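Local structure of FMN reductase (NADPH) (Bacillus subtilis, 3N2S) at residues Q20-E25 with H75-C80; I49-P54 with R58-L63; N120-A125 with F159-G164; P177-Y182 with R195-T200. The protein binds flavin mononucleotide as a homodimer and uses NADPH as reductant in flavin reduction, also reducing nitroaromatic compounds, quinones and azo dyes. All coordinates share one frame; numbering follows the deposited sequence.

How the contacts relate
Contacts 1, 2 and 3 meet on one antiparallel sheet whose strands run in the order 46-51, 75-82, 155-164, 131-135. Strand 75-82 belongs to contact 1 and lies between the strands of the other two: F76 O is 2.6 Å from V51 N of contact 2, and F77 O is 2.7 Å from L161 N of contact 3, both probable backbone hydrogen bonds between neighbouring strands. The centres of contacts 1 and 3 are about 8 Å apart, those of contacts 1 and 2 about 11 Å. Contact 3 comes nearest to a bound FMN, the side chain of L161 lying about 8 Å from it. Contact 4 stands apart, its centre about 29 Å from that of contact 3; all four touch the second subunit.

Contact 1: Q20-E25 with H75-C80; sequences QLLTAE and HFFVFC
L22 carries its CG beside the backbone N and anti to the carbonyl carbon (chi1 -63°), and H75 has its ring anti to its own N (chi1 -156°), which leaves the CB of the histidine to meet the leucine. The two side chains run nearly perpendicular to one another. L22 CD1 lies 3.8 Å from H75 CB, and L22 CG stands 3.9 Å from the same carbon, both van der Waals contacts. The same methyl, L22 CD1, reaches the edge of the F77 ring near its plane, 4.2 Å from CE2, so one branch of the leucine touches two residues of the strand. Within strand 75-80 the H75 ring leans over F77: its CD2 sits 3.4 Å above one face of the phenyl ring, offset toward the rim. The imidazole leads away from L22, and its NE2 is hydrogen-bonded to Y182 OH of the second subunit, which fixes the far end of the ring. L22 is buried just ahead of helix 24-35, whose N-cap is T23. I27 and L30 of that helix and V163 of strand 155-164 also touch L22, placing the contact where the helix start meets the sheet.

Contact 2: I49-P54 with R58-L63; sequences IGVSDP and RELSVL
V51 and L60 meet end to end, strand side chain against helix side chain. The CB of V51 points toward the helix, and with CG1 anti to the backbone N (chi1 -169°) and CG2 beside it both methyls come to one partner: L60 CD1 is 4.0 Å from V51 CG2 and 4.1 Å from V51 CG1. L60 extends from the helix with CG anti to its carbonyl carbon (chi1 -65°) and an extended second torsion, which carries CD1 out to the two valine methyls, almost equally far from each. The same leucine also packs on F76 of strand 75-82.

At the other end, P54 and R58 meet through the backbone. R58 N donates to P54 O at 3.0 Å with an N-H...O angle of 156°, the i to i+4 bond of the first helical turn. R58 CB also lies 3.4 Å from P54 O, beside that bond. The arginine chain then bends at chi3, and its guanidinium turns away from 49-54 to form a salt bridge from NH1 to E55. D53 stands at the N-cap, its OD2 accepting from the backbone N of K56. S52 N and D53 N in turn both donate to N185 OD1 of the second subunit, tying the turn between strand and helix to the dimer interface.

The chemistry is therefore divided: a buried apolar contact holds the helix against the strand, while backbone and capping bonds define the helix start on the more exposed side, where the arginine's charge is met within its own helix.

Contact 3: N120-A125 with F159-G164; sequences NMSIAA and FGLAVG
L161 points from strand 159-164 at helix 120-125 and meets two successive residues of it. Its CB and CG lead outward, CG lying anti to the backbone N (chi1 -171°), and the fork at CG then divides the work. CD1 touches S122 OG at 3.6 Å. CD2 is likewise 3.6 Å from S122 OG and also lies 3.8 Å from the selenium of selenomethionine M121, with M121 CG close behind at 3.9 Å. Both branches thus straddle the serine oxygen, which is buried but satisfied through its hydrogen bond to A118 O one turn back in the helix; it also has a weak hydrogen bond with Y134 OH, of the FMN pocket. M121 and L161 run alongside one another with their ends pointing opposite ways, the M121 chain extended until it bends at chi3. One turn along, A125 CB meets V163 CG1 at 3.9 Å. F77 and F79 also pack on M121.

The axes of the two segments lie 10.1 Å apart and 14° from parallel; by the alternation of the strand L161 and V163 both face the helix. Such a helix laid along a sheet strand through largely apolar side chains is the layer packing of the alpha-beta-alpha sandwich of the nitroreductase fold.

Contact 4: P177-Y182 with R195-T200; sequences PKQAVY and RHTMNT
A180 and T197 bring the short, weakly bonded helix about 178-181 to within 6.3 Å, CA to CA, of helix 195-200. T197 is the residue on which the contact turns, meeting P177, Q179 and A180. Its CG2 lies beside the backbone N and anti to the carbonyl carbon, directed at the glutamine: Q179 CG and Q179 OE1 are each 3.4 Å from T197 CG2. Q179 reaches this methyl because CG lies between its own N and carbonyl carbon (chi1 72°) and the chain then folds at chi2 (-82°), laying the amide alongside the threonine, the two side chains heading opposite ways. P177 CG rests 4.0 Å from the T197 carbonyl oxygen, and A180 CB comes within 4.4 Å of T197 OG1. That hydroxyl is engaged within its own helix, its single hydrogen shared between F194 O and D193 O. Further along the helix, T200 OG1 donates to H196 O at 2.7 Å, and T200 N reaches the same oxygen from the opposite face of its plane; T200 OG1 also stands over the centre of one face of the H196 ring.

Around the contact, K178 forms a salt bridge with D28 of the second subunit, and A180 O accepts from R85 of that subunit. The short turn of 178-181 and the proline before it rest on one threonine of helix 191-213, at the dimer interface, where Y182 continues the sheet of the second subunit as a parallel strand.

Contact 1: Q20-E25 with H75-C80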
loop_
_atom_site.group_PDB
_atom_site.type_symbol
_atom_site.label_atom_id
_atom_site.label_comp_id
_atom_site.label_asym_id
_atom_site.label_seq_id
_atom_site.Cartn_x
_atom_site.Cartn_y
_atom_site.Cartn_z
ATOM N N GLN A 20 3.717 17.059 -22.353
ATOM C CA GLN A 20 2.590 17.829 -21.800
ATOM C C GLN A 20 2.517 17.687 -20.279
ATOM O O GLN A 20 2.270 16.587 -19.775
ATOM C CB GLN A 20 1.262 17.419 -22.441
ATOM C CG GLN A 20 0.103 18.362 -22.085
ATOM C CD GLN A 20 -1.230 17.929 -22.658
ATOM O OE1 GLN A 20 -1.322 17.016 -23.482
ATOM N NE2 GLN A 20 -2.298 18.570 -22.212
ATOM N N LEU A 21 2.719 18.797 -19.561
ATOM C CA LEU A 21 2.690 18.781 -18.100
ATOM C C LEU A 21 1.263 18.649 -17.573
ATOM O O LEU A 21 0.305 19.036 -18.251
ATOM C CB LEU A 21 3.389 20.018 -17.489
ATOM C CG LEU A 21 4.851 20.314 -17.907
ATOM C CD1 LEU A 21 5.275 21.685 -17.451
ATOM C CD2 LEU A 21 5.828 19.261 -17.377
ATOM N N LEU A 22 1.120 18.089 -16.364
ATOM C CA LEU A 22 -0.174 18.011 -15.700
ATOM C C LEU A 22 -0.545 19.430 -15.304
ATOM O O LEU A 22 0.335 20.216 -14.951
ATOM C CB LEU A 22 -0.101 17.150 -14.433
ATOM C CG LEU A 22 0.266 15.661 -14.608
ATOM C CD1 LEU A 22 -0.077 14.884 -13.344
ATOM C CD2 LEU A 22 -0.454 15.020 -15.818
ATOM N N THR A 23 -1.838 19.750 -15.358
ATOM C CA THR A 23 -2.316 21.067 -14.940
ATOM C C THR A 23 -2.387 21.103 -13.406
ATOM O O THR A 23 -2.363 20.045 -12.762
ATOM C CB THR A 23 -3.684 21.367 -15.579
ATOM O OG1 THR A 23 -4.664 20.492 -15.017
ATOM C CG2 THR A 23 -3.661 21.235 -17.106
ATOM N N ALA A 24 -2.515 22.305 -12.819
ATOM C CA ALA A 24 -2.644 22.448 -11.367
ATOM C C ALA A 24 -3.933 21.776 -10.879
ATOM O O ALA A 24 -3.937 21.196 -9.794
ATOM C CB ALA A 24 -2.619 23.915 -10.976
ATOM N N GLU A 25 -4.999 21.803 -11.708
ATOM C CA GLU A 25 -6.294 21.163 -11.420
ATOM C C GLU A 25 -6.146 19.621 -11.384
ATOM O O GLU A 25 -6.716 18.975 -10.499
ATOM C CB GLU A 25 -7.342 21.566 -12.471
ATOM C CG GLU A 25 -8.727 20.989 -12.224
ATOM C CD GLU A 25 -9.652 21.039 -13.426
ATOM O OE1 GLU A 25 -9.351 20.359 -14.436
ATOM O OE2 GLU A 25 -10.680 21.751 -13.358
ATOM N N HIS A 75 4.252 15.005 -14.434
ATOM C CA HIS A 75 4.627 15.349 -13.051
ATOM C C HIS A 75 5.241 14.123 -12.407
ATOM O O HIS A 75 4.838 13.000 -12.744
ATOM C CB HIS A 75 3.402 15.805 -12.226
ATOM C CG HIS A 75 3.751 16.686 -11.052
ATOM N ND1 HIS A 75 4.485 17.847 -11.213
ATOM C CD2 HIS A 75 3.413 16.574 -9.747
ATOM C CE1 HIS A 75 4.594 18.385 -10.011
ATOM N NE2 HIS A 75 3.952 17.665 -9.101
ATOM N N PHE A 76 6.190 14.323 -11.479
ATOM C CA PHE A 76 6.788 13.210 -10.745
ATOM C C PHE A 76 6.481 13.354 -9.256
ATOM O O PHE A 76 6.892 14.338 -8.637
ATOM C CB PHE A 76 8.297 13.076 -11.011
ATOM C CG PHE A 76 8.918 11.820 -10.440
ATOM C CD1 PHE A 76 8.534 10.560 -10.901
ATOM C CD2 PHE A 76 9.897 11.892 -9.447
ATOM C CE1 PHE A 76 9.105 9.404 -10.354
ATOM C CE2 PHE A 76 10.468 10.740 -8.919
ATOM C CZ PHE A 76 10.079 9.508 -9.385
ATOM N N PHE A 77 5.726 12.402 -8.705
ATOM C CA PHE A 77 5.350 12.400 -7.293
ATOM C C PHE A 77 6.243 11.447 -6.512
ATOM O O PHE A 77 6.517 10.348 -6.983
ATOM C CB PHE A 77 3.881 11.973 -7.114
ATOM C CG PHE A 77 2.842 12.852 -7.779
ATOM C CD1 PHE A 77 2.215 13.875 -7.069
ATOM C CD2 PHE A 77 2.426 12.602 -9.086
ATOM C CE1 PHE A 77 1.203 14.644 -7.661
ATOM C CE2 PHE A 77 1.440 13.400 -9.691
ATOM C CZ PHE A 77 0.830 14.407 -8.969
ATOM N N VAL A 78 6.676 11.848 -5.307
ATOM C CA VAL A 78 7.451 10.944 -4.451
ATOM C C VAL A 78 6.619 10.678 -3.202
ATOM O O VAL A 78 6.302 11.620 -2.460
ATOM C CB VAL A 78 8.911 11.389 -4.128
ATOM C CG1 VAL A 78 9.594 10.382 -3.189
ATOM C CG2 VAL A 78 9.723 11.561 -5.413
ATOM N N PHE A 79 6.267 9.396 -2.974
ATOM C CA PHE A 79 5.487 9.003 -1.803
ATOM C C PHE A 79 6.417 8.673 -0.675
ATOM O O PHE A 79 7.334 7.865 -0.854
ATOM C CB PHE A 79 4.529 7.822 -2.111
ATOM C CG PHE A 79 3.301 8.295 -2.847
ATOM C CD1 PHE A 79 2.106 8.512 -2.170
ATOM C CD2 PHE A 79 3.354 8.583 -4.211
ATOM C CE1 PHE A 79 0.979 8.998 -2.844
ATOM C CE2 PHE A 79 2.222 9.046 -4.890
ATOM C CZ PHE A 79 1.042 9.257 -4.197
ATOM N N CYS A 80 6.170 9.282 0.492
ATOM C CA CYS A 80 7.003 9.059 1.686
ATOM C C CYS A 80 6.198 8.548 2.835
ATOM O O CYS A 80 5.108 9.064 3.073
ATOM C CB CYS A 80 7.706 10.348 2.118
ATOM S SG CYS A 80 8.636 11.183 0.820
#

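Contact 2: I49-P54 with R58-L63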
loop_
_atom_site.group_PDB
_atom_site.type_symbol
_atom_site.label_atom_id
_atom_site.label_comp_id
_atom_site.label_asym_id
_atom_site.label_seq_id
_atom_site.Cartn_x
_atom_site.Cartn_y
_atom_site.Cartn_z
ATOM N N ILE A 49 5.655 14.359 -2.308
ATOM C CA ILE A 49 6.476 15.465 -2.805
ATOM C C ILE A 49 6.331 15.506 -4.326
ATOM O O ILE A 49 6.714 14.554 -5.001
ATOM C CB ILE A 49 7.958 15.387 -2.338
ATOM C CG1 ILE A 49 8.029 15.267 -0.778
ATOM C CG2 ILE A 49 8.756 16.633 -2.848
ATOM C CD1 ILE A 49 9.333 14.926 -0.245
ATOM N N GLY A 50 5.768 16.598 -4.837
ATOM C CA GLY A 50 5.605 16.805 -6.270
ATOM C C GLY A 50 6.868 17.430 -6.844
ATOM O O GLY A 50 7.218 18.573 -6.512
ATOM N N VAL A 51 7.586 16.663 -7.671
ATOM C CA VAL A 51 8.868 17.101 -8.240
ATOM C C VAL A 51 8.695 17.597 -9.686
ATOM O O VAL A 51 8.367 16.822 -10.593
ATOM C CB VAL A 51 9.985 16.030 -8.093
ATOM C CG1 VAL A 51 11.368 16.609 -8.450
ATOM C CG2 VAL A 51 10.009 15.451 -6.675
ATOM N N SER A 52 8.861 18.917 -9.866
ATOM C CA SER A 52 8.771 19.573 -11.169
ATOM C C SER A 52 10.112 20.245 -11.546
ATOM O O SER A 52 10.329 20.527 -12.717
ATOM C CB SER A 52 7.620 20.572 -11.202
ATOM O OG SER A 52 7.824 21.597 -10.246
ATOM N N ASP A 53 11.010 20.462 -10.570
ATOM C CA ASP A 53 12.325 21.072 -10.814
ATOM C C ASP A 53 13.167 20.147 -11.738
ATOM O O ASP A 53 13.456 19.012 -11.350
ATOM C CB ASP A 53 13.078 21.364 -9.504
ATOM C CG ASP A 53 14.469 21.975 -9.706
ATOM O OD1 ASP A 53 14.551 23.190 -9.988
ATOM O OD2 ASP A 53 15.457 21.231 -9.647
ATOM N N PRO A 54 13.510 20.611 -12.973
ATOM C CA PRO A 54 14.284 19.773 -13.912
ATOM C C PRO A 54 15.533 19.131 -13.323
ATOM O O PRO A 54 15.756 17.949 -13.550
ATOM C CB PRO A 54 14.614 20.754 -15.050
ATOM C CG PRO A 54 13.458 21.667 -15.067
ATOM C CD PRO A 54 13.195 21.922 -13.592
ATOM N N ARG A 58 15.951 15.035 -12.815
ATOM C CA ARG A 58 17.134 14.425 -13.431
ATOM C C ARG A 58 17.910 13.613 -12.414
ATOM O O ARG A 58 18.222 12.455 -12.679
ATOM C CB ARG A 58 18.049 15.488 -14.088
ATOM C CG ARG A 58 19.132 14.841 -14.961
ATOM C CD ARG A 58 20.389 15.690 -15.059
ATOM N NE ARG A 58 20.953 16.057 -13.751
ATOM C CZ ARG A 58 21.792 15.301 -13.049
ATOM N NH1 ARG A 58 22.248 15.720 -11.878
ATOM N NH2 ARG A 58 22.171 14.116 -13.506
ATOM N N GLU A 59 18.222 14.204 -11.250
ATOM C CA GLU A 59 18.970 13.502 -10.204
ATOM C C GLU A 59 18.248 12.232 -9.791
ATOM O O GLU A 59 18.876 11.184 -9.671
ATOM C CB GLU A 59 19.167 14.388 -8.957
ATOM C CG GLU A 59 20.103 15.565 -9.128
ATOM C CD GLU A 59 20.076 16.465 -7.910
ATOM O OE1 GLU A 59 19.097 17.235 -7.747
ATOM O OE2 GLU A 59 21.004 16.342 -7.082
ATOM N N LEU A 60 16.933 12.320 -9.552
ATOM C CA LEU A 60 16.128 11.164 -9.142
ATOM C C LEU A 60 16.127 10.088 -10.216
ATOM O O LEU A 60 16.228 8.908 -9.885
ATOM C CB LEU A 60 14.686 11.598 -8.789
ATOM C CG LEU A 60 14.546 12.532 -7.557
ATOM C CD1 LEU A 60 13.154 13.093 -7.452
ATOM C CD2 LEU A 60 15.005 11.846 -6.244
ATOM N N SER A 61 16.062 10.483 -11.497
ATOM C CA SER A 61 16.117 9.530 -12.607
ATOM C C SER A 61 17.437 8.734 -12.527
ATOM O O SER A 61 17.419 7.510 -12.633
ATOM C CB SER A 61 16.039 10.271 -13.947
ATOM O OG SER A 61 16.342 9.373 -14.999
ATOM N N VAL A 62 18.570 9.444 -12.329
ATOM C CA VAL A 62 19.906 8.828 -12.231
ATOM C C VAL A 62 19.964 7.886 -11.039
ATOM O O VAL A 62 20.346 6.713 -11.198
ATOM C CB VAL A 62 21.049 9.880 -12.191
ATOM C CG1 VAL A 62 22.401 9.217 -11.919
ATOM C CG2 VAL A 62 21.092 10.657 -13.495
ATOM N N LEU A 63 19.555 8.381 -9.852
ATOM C CA LEU A 63 19.543 7.580 -8.620
ATOM C C LEU A 63 18.666 6.349 -8.781
ATOM O O LEU A 63 19.017 5.294 -8.264
ATOM C CB LEU A 63 19.117 8.430 -7.394
ATOM C CG LEU A 63 20.032 9.623 -7.047
ATOM C CD1 LEU A 63 19.359 10.582 -6.048
ATOM C CD2 LEU A 63 21.402 9.156 -6.573
#

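Contact 3: N120-A125 with F159-G164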
loop_
_atom_site.group_PDB
_atom_site.type_symbol
_atom_site.label_atom_id
_atom_site.label_comp_id
_atom_site.label_asym_id
_atom_site.label_seq_id
_atom_site.Cartn_x
_atom_site.Cartn_y
_atom_site.Cartn_z
ATOM N N ASN A 120 -4.721 4.986 -4.930
ATOM C CA ASN A 120 -5.873 5.856 -5.204
ATOM C C ASN A 120 -5.475 6.881 -6.270
ATOM O O ASN A 120 -6.237 7.118 -7.217
ATOM C CB ASN A 120 -6.316 6.586 -3.942
ATOM C CG ASN A 120 -7.589 6.043 -3.340
ATOM O OD1 ASN A 120 -8.133 6.594 -2.388
ATOM N ND2 ASN A 120 -8.083 4.953 -3.872
HETATM N N MSE A 121 -4.271 7.479 -6.128
HETATM C CA MSE A 121 -3.768 8.429 -7.132
HETATM C C MSE A 121 -3.642 7.748 -8.501
HETATM O O MSE A 121 -4.009 8.343 -9.518
HETATM C CB MSE A 121 -2.400 9.041 -6.718
HETATM C CG MSE A 121 -1.899 10.057 -7.756
HETATM SE SE MSE A 121 -0.262 10.970 -7.333
HETATM C CE MSE A 121 -0.910 12.169 -5.865
ATOM N N SER A 122 -3.120 6.499 -8.523
ATOM C CA SER A 122 -2.913 5.769 -9.768
ATOM C C SER A 122 -4.249 5.526 -10.488
ATOM O O SER A 122 -4.353 5.794 -11.692
ATOM C CB SER A 122 -2.181 4.447 -9.509
ATOM O OG SER A 122 -0.872 4.707 -9.013
ATOM N N ILE A 123 -5.263 5.046 -9.751
ATOM C CA ILE A 123 -6.602 4.783 -10.333
ATOM C C ILE A 123 -7.232 6.096 -10.823
ATOM O O ILE A 123 -7.809 6.134 -11.921
ATOM C CB ILE A 123 -7.515 4.018 -9.361
ATOM C CG1 ILE A 123 -6.928 2.632 -8.989
ATOM C CG2 ILE A 123 -8.938 3.850 -9.921
ATOM C CD1 ILE A 123 -7.421 2.254 -7.525
ATOM N N ALA A 124 -7.125 7.158 -10.015
ATOM C CA ALA A 124 -7.649 8.473 -10.421
ATOM C C ALA A 124 -6.977 8.924 -11.729
ATOM O O ALA A 124 -7.688 9.301 -12.664
ATOM C CB ALA A 124 -7.420 9.490 -9.321
ATOM N N ALA A 125 -5.630 8.808 -11.834
ATOM C CA ALA A 125 -4.894 9.215 -13.048
ATOM C C ALA A 125 -5.312 8.400 -14.269
ATOM O O ALA A 125 -5.619 8.974 -15.325
ATOM C CB ALA A 125 -3.391 9.111 -12.830
ATOM N N PHE A 159 8.821 5.330 -2.915
ATOM C CA PHE A 159 8.799 5.164 -4.379
ATOM C C PHE A 159 8.293 6.449 -4.994
ATOM O O PHE A 159 7.597 7.224 -4.331
ATOM C CB PHE A 159 7.870 3.998 -4.817
ATOM C CG PHE A 159 6.504 4.031 -4.156
ATOM C CD1 PHE A 159 5.480 4.815 -4.677
ATOM C CD2 PHE A 159 6.247 3.285 -3.003
ATOM C CE1 PHE A 159 4.249 4.880 -4.041
ATOM C CE2 PHE A 159 5.002 3.348 -2.370
ATOM C CZ PHE A 159 4.013 4.146 -2.889
ATOM N N GLY A 160 8.638 6.641 -6.257
ATOM C CA GLY A 160 8.097 7.724 -7.050
ATOM C C GLY A 160 6.899 7.201 -7.825
ATOM O O GLY A 160 6.648 5.976 -7.885
ATOM N N LEU A 161 6.137 8.119 -8.403
ATOM C CA LEU A 161 5.019 7.808 -9.280
ATOM C C LEU A 161 5.080 8.801 -10.421
ATOM O O LEU A 161 4.874 9.994 -10.202
ATOM C CB LEU A 161 3.650 7.873 -8.556
ATOM C CG LEU A 161 2.455 7.342 -9.368
ATOM C CD1 LEU A 161 2.555 5.789 -9.559
ATOM C CD2 LEU A 161 1.117 7.737 -8.708
ATOM N N ALA A 162 5.468 8.320 -11.610
ATOM C CA ALA A 162 5.534 9.110 -12.827
ATOM C C ALA A 162 4.119 9.109 -13.397
ATOM O O ALA A 162 3.486 8.062 -13.467
ATOM C CB ALA A 162 6.510 8.484 -13.816
ATOM N N VAL A 163 3.580 10.301 -13.685
ATOM C CA VAL A 163 2.227 10.457 -14.221
ATOM C C VAL A 163 2.319 11.349 -15.470
ATOM O O VAL A 163 3.041 12.337 -15.451
ATOM C CB VAL A 163 1.233 11.068 -13.185
ATOM C CG1 VAL A 163 -0.190 11.074 -13.747
ATOM C CG2 VAL A 163 1.275 10.324 -11.835
ATOM N N GLY A 164 1.604 10.998 -16.526
ATOM C CA GLY A 164 1.607 11.816 -17.733
ATOM C C GLY A 164 0.679 11.324 -18.820
ATOM O O GLY A 164 -0.049 10.340 -18.639
#

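Contact 4: P177-Y182 with R195-T200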
loop_
_atom_site.group_PDB
_atom_site.type_symbol
_atom_site.label_atom_id
_atom_site.label_comp_id
_atom_site.label_asym_id
_atom_site.label_seq_id
_atom_site.Cartn_x
_atom_site.Cartn_y
_atom_site.Cartn_z
ATOM N N PRO A 177 -2.244 -16.949 -11.785
ATOM C CA PRO A 177 -3.603 -17.519 -11.775
ATOM C C PRO A 177 -4.257 -17.205 -10.440
ATOM O O PRO A 177 -3.567 -17.131 -9.420
ATOM C CB PRO A 177 -3.342 -19.028 -11.910
ATOM C CG PRO A 177 -2.052 -19.090 -12.689
ATOM C CD PRO A 177 -1.232 -17.993 -12.049
ATOM N N LYS A 178 -5.570 -16.971 -10.446
ATOM C CA LYS A 178 -6.357 -16.668 -9.251
ATOM C C LYS A 178 -6.028 -17.597 -8.067
ATOM O O LYS A 178 -5.765 -17.115 -6.967
ATOM C CB LYS A 178 -7.862 -16.719 -9.596
ATOM C CG LYS A 178 -8.814 -16.504 -8.409
ATOM C CD LYS A 178 -10.241 -16.880 -8.796
ATOM C CE LYS A 178 -11.231 -16.661 -7.679
ATOM N NZ LYS A 178 -12.598 -17.063 -8.092
ATOM N N GLN A 179 -6.021 -18.918 -8.308
ATOM C CA GLN A 179 -5.759 -19.918 -7.281
ATOM C C GLN A 179 -4.334 -19.886 -6.648
ATOM O O GLN A 179 -4.131 -20.458 -5.572
ATOM C CB GLN A 179 -6.248 -21.309 -7.734
ATOM C CG GLN A 179 -5.415 -21.985 -8.830
ATOM C CD GLN A 179 -5.634 -21.627 -10.293
ATOM O OE1 GLN A 179 -5.021 -22.246 -11.180
ATOM N NE2 GLN A 179 -6.495 -20.655 -10.604
ATOM N N ALA A 180 -3.366 -19.180 -7.284
ATOM C CA ALA A 180 -2.047 -18.982 -6.680
ATOM C C ALA A 180 -2.125 -17.881 -5.600
ATOM O O ALA A 180 -1.397 -17.929 -4.617
ATOM C CB ALA A 180 -1.035 -18.551 -7.731
ATOM N N VAL A 181 -2.945 -16.859 -5.834
ATOM C CA VAL A 181 -3.034 -15.685 -4.944
ATOM C C VAL A 181 -4.164 -15.770 -3.929
ATOM O O VAL A 181 -4.000 -15.312 -2.798
ATOM C CB VAL A 181 -3.100 -14.395 -5.807
ATOM C CG1 VAL A 181 -3.434 -13.152 -4.978
ATOM C CG2 VAL A 181 -1.793 -14.190 -6.561
ATOM N N TYR A 182 -5.316 -16.318 -4.344
ATOM C CA TYR A 182 -6.527 -16.386 -3.522
ATOM C C TYR A 182 -6.704 -17.756 -2.903
ATOM O O TYR A 182 -6.642 -18.761 -3.613
ATOM C CB TYR A 182 -7.760 -15.972 -4.361
ATOM C CG TYR A 182 -9.050 -15.950 -3.557
ATOM C CD1 TYR A 182 -9.278 -14.972 -2.597
ATOM C CD2 TYR A 182 -10.015 -16.941 -3.723
ATOM C CE1 TYR A 182 -10.471 -14.929 -1.876
ATOM C CE2 TYR A 182 -11.188 -16.942 -2.966
ATOM C CZ TYR A 182 -11.409 -15.934 -2.039
ATOM O OH TYR A 182 -12.558 -15.907 -1.288
ATOM N N ARG A 195 2.807 -26.521 -7.845
ATOM C CA ARG A 195 3.534 -26.868 -9.067
ATOM C C ARG A 195 2.713 -26.700 -10.309
ATOM O O ARG A 195 3.242 -26.197 -11.277
ATOM C CB ARG A 195 4.102 -28.286 -9.008
ATOM C CG ARG A 195 5.227 -28.402 -8.041
ATOM C CD ARG A 195 6.088 -29.570 -8.397
ATOM N NE ARG A 195 7.029 -29.786 -7.317
ATOM C CZ ARG A 195 7.200 -30.951 -6.721
ATOM N NH1 ARG A 195 6.508 -32.014 -7.116
ATOM N NH2 ARG A 195 8.076 -31.070 -5.736
ATOM N N HIS A 196 1.434 -27.108 -10.280
ATOM C CA HIS A 196 0.497 -27.004 -11.402
ATOM C C HIS A 196 0.251 -25.531 -11.758
ATOM O O HIS A 196 0.265 -25.177 -12.934
ATOM C CB HIS A 196 -0.838 -27.686 -11.047
ATOM C CG HIS A 196 -1.837 -27.689 -12.157
ATOM N ND1 HIS A 196 -2.919 -26.816 -12.165
ATOM C CD2 HIS A 196 -1.888 -28.454 -13.269
ATOM C CE1 HIS A 196 -3.583 -27.081 -13.277
ATOM N NE2 HIS A 196 -2.999 -28.059 -13.975
ATOM N N THR A 197 0.003 -24.682 -10.744
ATOM C CA THR A 197 -0.268 -23.260 -10.986
ATOM C C THR A 197 0.976 -22.536 -11.476
ATOM O O THR A 197 0.875 -21.732 -12.390
ATOM C CB THR A 197 -0.894 -22.585 -9.744
ATOM O OG1 THR A 197 -0.005 -22.722 -8.653
ATOM C CG2 THR A 197 -2.231 -23.166 -9.372
HETATM N N MSE A 198 2.142 -22.816 -10.864
HETATM C CA MSE A 198 3.417 -22.194 -11.240
HETATM C C MSE A 198 3.890 -22.633 -12.625
HETATM O O MSE A 198 4.422 -21.805 -13.353
HETATM C CB MSE A 198 4.489 -22.396 -10.168
HETATM C CG MSE A 198 4.120 -21.728 -8.820
HETATM SE SE MSE A 198 3.637 -19.810 -8.962
HETATM C CE MSE A 198 5.161 -19.323 -10.123
ATOM N N ASN A 199 3.664 -23.909 -13.000
ATOM C CA ASN A 199 4.001 -24.417 -14.335
ATOM C C ASN A 199 3.145 -23.726 -15.375
ATOM O O ASN A 199 3.664 -23.319 -16.413
ATOM C CB ASN A 199 3.783 -25.950 -14.432
ATOM C CG ASN A 199 4.896 -26.807 -13.886
ATOM O OD1 ASN A 199 5.858 -26.345 -13.268
ATOM N ND2 ASN A 199 4.771 -28.097 -14.101
ATOM N N THR A 200 1.830 -23.609 -15.105
ATOM C CA THR A 200 0.875 -22.955 -16.005
ATOM C C THR A 200 1.291 -21.485 -16.191
ATOM O O THR A 200 1.335 -21.009 -17.319
ATOM C CB THR A 200 -0.556 -23.060 -15.436
ATOM O OG1 THR A 200 -0.882 -24.440 -15.301
ATOM C CG2 THR A 200 -1.596 -22.380 -16.318
#